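Local coordinates for SusD homolog (Bacteroides thetaiotaomicron, PDB 4MRU), which probably binds mucin O-glycans at the bacterial cell surface, as a SusD-like outer-membrane lipoprotein, and carries a bound magnesium ion, at residues F351-V356 with D370-I375; V398-M403 with L412-T417. All blocks are in the same frame, centred on the assembly; numbering follows the deposited sequence.

Contact 1. Residues F351-V356 with D370-I375; sequences FYETGV and DYLNSI. With MG (magnesium ion), chain C.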
# COMPACT_ATOMS: atom_id res chain seq x y z
N PHE A 351 5.17 3.01 -20.91
CA PHE A 351 5.28 3.06 -19.44
C PHE A 351 4.89 1.74 -18.80
O PHE A 351 5.53 1.31 -17.85
CB PHE A 351 4.41 4.18 -18.86
CG PHE A 351 4.98 5.56 -19.08
CD1 PHE A 351 6.28 5.87 -18.68
CD2 PHE A 351 4.23 6.55 -19.69
CE1 PHE A 351 6.81 7.14 -18.87
CE2 PHE A 351 4.77 7.83 -19.90
CZ PHE A 351 6.07 8.12 -19.50
N TYR A 352 3.84 1.11 -19.33
CA TYR A 352 3.42 -0.18 -18.83
C TYR A 352 4.54 -1.19 -18.98
O TYR A 352 4.90 -1.90 -18.02
CB TYR A 352 2.16 -0.66 -19.58
CG TYR A 352 1.72 -2.09 -19.29
CD1 TYR A 352 1.10 -2.43 -18.09
CD2 TYR A 352 1.91 -3.08 -20.23
CE1 TYR A 352 0.70 -3.72 -17.84
CE2 TYR A 352 1.48 -4.36 -20.01
CZ TYR A 352 0.88 -4.68 -18.81
OH TYR A 352 0.46 -5.96 -18.62
N GLU A 353 5.10 -1.26 -20.17
CA GLU A 353 6.16 -2.25 -20.43
C GLU A 353 7.39 -1.96 -19.61
O GLU A 353 8.01 -2.88 -19.08
CB GLU A 353 6.47 -2.30 -21.92
CG GLU A 353 5.31 -2.89 -22.67
CD GLU A 353 5.67 -3.46 -24.04
OE1 GLU A 353 6.60 -2.95 -24.72
OE2 GLU A 353 4.99 -4.43 -24.41
N THR A 354 7.73 -0.67 -19.50
CA THR A 354 8.84 -0.24 -18.66
C THR A 354 8.61 -0.58 -17.17
O THR A 354 9.51 -1.03 -16.49
CB THR A 354 9.07 1.27 -18.85
OG1 THR A 354 9.47 1.50 -20.19
CG2 THR A 354 10.10 1.79 -17.88
N GLY A 355 7.39 -0.47 -16.69
CA GLY A 355 7.08 -0.83 -15.32
C GLY A 355 7.33 -2.29 -15.05
O GLY A 355 7.89 -2.66 -14.03
N VAL A 356 6.92 -3.15 -15.99
CA VAL A 356 7.11 -4.57 -15.82
C VAL A 356 8.63 -4.87 -15.83
O VAL A 356 9.15 -5.64 -15.02
CB VAL A 356 6.40 -5.37 -16.92
CG1 VAL A 356 6.75 -6.85 -16.83
CG2 VAL A 356 4.89 -5.19 -16.82
N ASP A 370 9.59 -11.58 -23.13
CA ASP A 370 8.63 -12.64 -23.47
C ASP A 370 7.34 -12.60 -22.61
O ASP A 370 6.26 -12.82 -23.10
CB ASP A 370 9.25 -14.03 -23.35
CG ASP A 370 10.17 -14.36 -24.51
OD1 ASP A 370 10.05 -13.71 -25.58
OD2 ASP A 370 11.01 -15.27 -24.35
N TYR A 371 7.48 -12.35 -21.31
CA TYR A 371 6.36 -12.25 -20.37
C TYR A 371 5.36 -11.17 -20.83
O TYR A 371 4.16 -11.35 -20.80
CB TYR A 371 6.91 -11.93 -18.97
CG TYR A 371 5.87 -11.69 -17.87
CD1 TYR A 371 5.38 -12.76 -17.12
CD2 TYR A 371 5.44 -10.43 -17.56
CE1 TYR A 371 4.47 -12.58 -16.12
CE2 TYR A 371 4.52 -10.22 -16.50
CZ TYR A 371 4.07 -11.29 -15.77
OH TYR A 371 3.16 -11.09 -14.75
N LEU A 372 5.89 -10.09 -21.35
CA LEU A 372 5.06 -8.97 -21.83
C LEU A 372 4.18 -9.32 -23.04
O LEU A 372 3.25 -8.60 -23.33
CB LEU A 372 5.97 -7.77 -22.18
CG LEU A 372 6.41 -6.90 -21.01
CD1 LEU A 372 7.44 -5.92 -21.49
CD2 LEU A 372 5.21 -6.20 -20.43
N ASN A 373 4.45 -10.43 -23.71
CA ASN A 373 3.57 -10.89 -24.76
C ASN A 373 2.69 -12.04 -24.36
O ASN A 373 2.08 -12.69 -25.22
CB ASN A 373 4.42 -11.30 -25.96
CG ASN A 373 5.06 -10.10 -26.61
OD1 ASN A 373 4.44 -9.07 -26.81
ND2 ASN A 373 6.35 -10.22 -26.91
N SER A 374 2.62 -12.33 -23.06
CA SER A 374 1.85 -13.46 -22.59
C SER A 374 0.37 -13.22 -22.78
O SER A 374 -0.14 -12.11 -22.52
CB SER A 374 2.14 -13.73 -21.10
OG SER A 374 1.26 -14.71 -20.59
N ILE A 375 -0.34 -14.28 -23.20
CA ILE A 375 -1.81 -14.25 -23.29
C ILE A 375 -2.42 -15.29 -22.37
O ILE A 375 -3.57 -15.64 -22.53
CB ILE A 375 -2.26 -14.43 -24.75
CG1 ILE A 375 -1.74 -15.73 -25.36
CG2 ILE A 375 -1.81 -13.22 -25.55
CD1 ILE A 375 -2.42 -16.06 -26.69
MG MG C . 4.64 -7.09 -27.64
O HOH W 1 2.76 -5.99 -23.91
O HOH W 2 5.76 -6.51 -25.95
O HOH W 3 6.44 -7.71 -28.56
O HOH W 4 3.40 -7.75 -29.29
O HOH W 5 2.96 -6.40 -26.61
O HOH W 6 4.90 -5.16 -28.50
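E353 and L372 meet along the length of the glutamate, carbon after carbon. The CB of E353 lies 3.8 Å from L372 CD1. One bond on, CG sits beside both methyls of the leucine, 4.0 Å from its CD2. CG takes this place because it stands anti to its own carbonyl carbon (chi1 -69°), and from there the extended chain (chi2 -159°) runs on past the isobutyl group. The carboxylate carbon CD still touches L372 CD1, and at the tip OE2, still near L372 CB, is held by water. It accepts one hydrogen bond of 2.8 Å from water 1, which also donates to the backbone O of L372, and another of 2.7 Å from water 2, a ligand of the magnesium ion. The metal takes its sixth ligand from the protein: OD1 of N373, 2.2 Å away, joins five waters, and N373 ND2 donates to one of these, water 3. E353 is thus a second-shell residue of a largely hydrated magnesium site, and its carboxylate probably adds favourable charge there. The frame belongs to the TPR-like, mainly helical SusD fold: helix 348-363 packs against segment 370-375, where a type I turn from Y371 to S374 brings N373 round to the metal. With E353 shortened to an alanine, CG, CD and OE2 are lost, which is likely to leave waters 1 and 2 without their carboxylate acceptor and the L372 methyls without the carbons they lie against. Deeper in, L372 CD2 rests 3.8 Å from V356 CG2, and Y352 CE2 comes to the same methyl obliquely, at 4.2 Å. V356 CG1 touches the Y371 ring at CD2, the two side chains crossing at about a right angle. The Y371 hydroxyl is hydrogen-bonded to Q418 on helix 408-423.

Contact 2. Residues V398-M403 with L412-T417; sequences VKWNEM and LERIIT. With EDO (1,2-ethanediol), chain L.
The guanidinium of R414 has K399 O and N401 N over one face, and its plane is turned 62° from the W400 ring. At the edge of that indole, in its plane, lie I415 CG1, 4.0 Å from CZ3, and E402 CD; the ring of Y352 also meets it, the two planes about 45° apart. R414 CD touches the tryptophan from an oblique direction. K399 O is just 3.0 Å from R414 NE, but the angle is too poor for a hydrogen bond. CG of R414 lies between the backbone N and the carbonyl carbon (chi1 55°), and a bend at chi3 brings the guanidinium beside the 398-401 backbone. NE donates to T397 O and NH1 to N411 OD1, with a salt bridge from NH1 to E410 OE2, so this buried charge is gripped by several acceptors. N401 ND2 shares the carboxylate oxygen of E410. K399, whose CB is directed away from helix 408-423, reaches out along a chain extended as far as CE, and its NZ donates to both hydroxyls of an ethanediol probably left from crystallisation. The loop before helix 408-423 holds an Asx turn, N401 OD1 accepting from the N of selenomethionine M403 at 2.9 Å.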
# COMPACT_ATOMS: atom_id res chain seq x y z
N VAL A 398 -1.36 -10.36 -19.64
CA VAL A 398 -0.26 -9.38 -19.58
C VAL A 398 -0.13 -8.55 -20.85
O VAL A 398 0.10 -7.33 -20.79
CB VAL A 398 1.10 -10.05 -19.33
CG1 VAL A 398 2.20 -8.99 -19.28
CG2 VAL A 398 1.07 -10.86 -18.04
N LYS A 399 -0.31 -9.18 -22.00
CA LYS A 399 -0.05 -8.50 -23.27
C LYS A 399 -0.96 -7.27 -23.48
O LYS A 399 -2.19 -7.34 -23.40
CB LYS A 399 -0.20 -9.49 -24.44
CG LYS A 399 0.19 -8.94 -25.82
CD LYS A 399 0.08 -10.01 -26.90
CE LYS A 399 0.57 -9.55 -28.27
NZ LYS A 399 -0.27 -8.43 -28.77
N TRP A 400 -0.32 -6.15 -23.80
CA TRP A 400 -1.03 -4.87 -24.06
C TRP A 400 -2.09 -4.98 -25.16
O TRP A 400 -1.89 -5.64 -26.18
CB TRP A 400 -0.01 -3.76 -24.38
CG TRP A 400 -0.61 -2.39 -24.52
CD1 TRP A 400 -0.96 -1.75 -25.68
CD2 TRP A 400 -0.97 -1.51 -23.45
NE1 TRP A 400 -1.51 -0.53 -25.39
CE2 TRP A 400 -1.50 -0.36 -24.03
CE3 TRP A 400 -0.90 -1.60 -22.06
CZ2 TRP A 400 -1.94 0.73 -23.26
CZ3 TRP A 400 -1.29 -0.49 -21.29
CH2 TRP A 400 -1.81 0.64 -21.89
N ASN A 401 -3.24 -4.36 -24.92
CA ASN A 401 -4.32 -4.35 -25.89
C ASN A 401 -4.10 -3.12 -26.75
O ASN A 401 -4.22 -2.01 -26.28
CB ASN A 401 -5.69 -4.32 -25.23
CG ASN A 401 -6.83 -4.40 -26.24
OD1 ASN A 401 -6.75 -3.85 -27.33
ND2 ASN A 401 -7.92 -5.02 -25.84
N GLU A 402 -3.81 -3.32 -28.02
CA GLU A 402 -3.38 -2.23 -28.92
C GLU A 402 -4.49 -1.25 -29.27
O GLU A 402 -4.24 -0.24 -29.94
CB GLU A 402 -2.79 -2.83 -30.19
CG GLU A 402 -1.53 -3.68 -29.99
CD GLU A 402 -0.34 -2.93 -29.43
OE1 GLU A 402 -0.22 -1.68 -29.58
OE2 GLU A 402 0.55 -3.62 -28.87
N MSE A 403 -5.73 -1.54 -28.84
CA MSE A 403 -6.80 -0.57 -28.98
C MSE A 403 -6.57 0.60 -28.05
O MSE A 403 -7.23 1.62 -28.18
CB MSE A 403 -8.15 -1.16 -28.62
CG MSE A 403 -8.59 -2.30 -29.51
SE MSE A 403 -9.10 -1.47 -31.21
CE MSE A 403 -8.65 -2.98 -32.40
N LEU A 412 -6.44 -0.53 -18.21
CA LEU A 412 -6.29 -0.07 -16.84
C LEU A 412 -6.16 -1.30 -15.91
O LEU A 412 -5.29 -1.35 -15.03
CB LEU A 412 -7.46 0.80 -16.41
CG LEU A 412 -7.48 1.26 -14.96
CD1 LEU A 412 -6.29 2.14 -14.66
CD2 LEU A 412 -8.80 1.99 -14.64
N GLU A 413 -6.97 -2.31 -16.19
CA GLU A 413 -6.95 -3.53 -15.42
C GLU A 413 -5.55 -4.19 -15.44
O GLU A 413 -5.05 -4.57 -14.39
CB GLU A 413 -8.02 -4.50 -15.90
CG GLU A 413 -8.05 -5.80 -15.10
CD GLU A 413 -9.14 -6.75 -15.50
OE1 GLU A 413 -9.82 -6.50 -16.56
OE2 GLU A 413 -9.29 -7.79 -14.78
N ARG A 414 -4.91 -4.28 -16.61
CA ARG A 414 -3.56 -4.87 -16.65
C ARG A 414 -2.51 -3.92 -16.02
O ARG A 414 -1.62 -4.40 -15.35
CB ARG A 414 -3.15 -5.35 -18.07
CG ARG A 414 -3.21 -4.37 -19.20
CD ARG A 414 -2.58 -4.98 -20.45
NE ARG A 414 -3.20 -6.26 -20.77
CZ ARG A 414 -4.35 -6.40 -21.43
NH1 ARG A 414 -5.04 -5.34 -21.83
NH2 ARG A 414 -4.84 -7.59 -21.65
N ILE A 415 -2.62 -2.60 -16.21
CA ILE A 415 -1.69 -1.68 -15.56
C ILE A 415 -1.75 -1.90 -14.04
O ILE A 415 -0.75 -2.08 -13.38
CB ILE A 415 -2.00 -0.22 -15.90
CG1 ILE A 415 -1.68 0.07 -17.38
CG2 ILE A 415 -1.24 0.72 -14.96
CD1 ILE A 415 -2.22 1.38 -17.86
N ILE A 416 -2.95 -1.95 -13.47
CA ILE A 416 -3.08 -2.04 -12.05
C ILE A 416 -2.74 -3.44 -11.56
O ILE A 416 -2.11 -3.63 -10.48
CB ILE A 416 -4.51 -1.66 -11.60
CG1 ILE A 416 -4.85 -0.19 -11.92
CG2 ILE A 416 -4.67 -1.91 -10.10
CD1 ILE A 416 -3.97 0.87 -11.29
N THR A 417 -3.09 -4.44 -12.34
CA THR A 417 -2.71 -5.84 -11.98
C THR A 417 -1.20 -5.99 -11.91
O THR A 417 -0.65 -6.55 -10.95
CB THR A 417 -3.30 -6.84 -12.96
OG1 THR A 417 -4.73 -6.81 -12.85
CG2 THR A 417 -2.83 -8.26 -12.66
C1 EDO L . -3.90 -9.37 -28.08
O1 EDO L . -3.11 -8.19 -27.83
C2 EDO L . -3.66 -10.01 -29.44
O2 EDO L . -2.27 -10.30 -29.69

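In the fold
Contacts 1 and 2 follow one another along the chain, their centres 9 Å apart, and touch each other directly. The hydroxyl of Y352 in contact 1 meets V398 O of contact 2 at 2.6 Å, probably as a hydrogen bond, while CE1 of Y352 packs 3.5 Å from R414 O. A second probable hydrogen bond, 3.0 Å from K399 N to S374 O, ties 398-403 to the segment that carries the magnesium ligand N373. The side chain of K399 then passes about 5 Å from the magnesium ion and about 4 Å from the N373 side chain, nearest atoms in each case. Contact 1 supplies the metal's protein ligand, and contact 2 flanks the site.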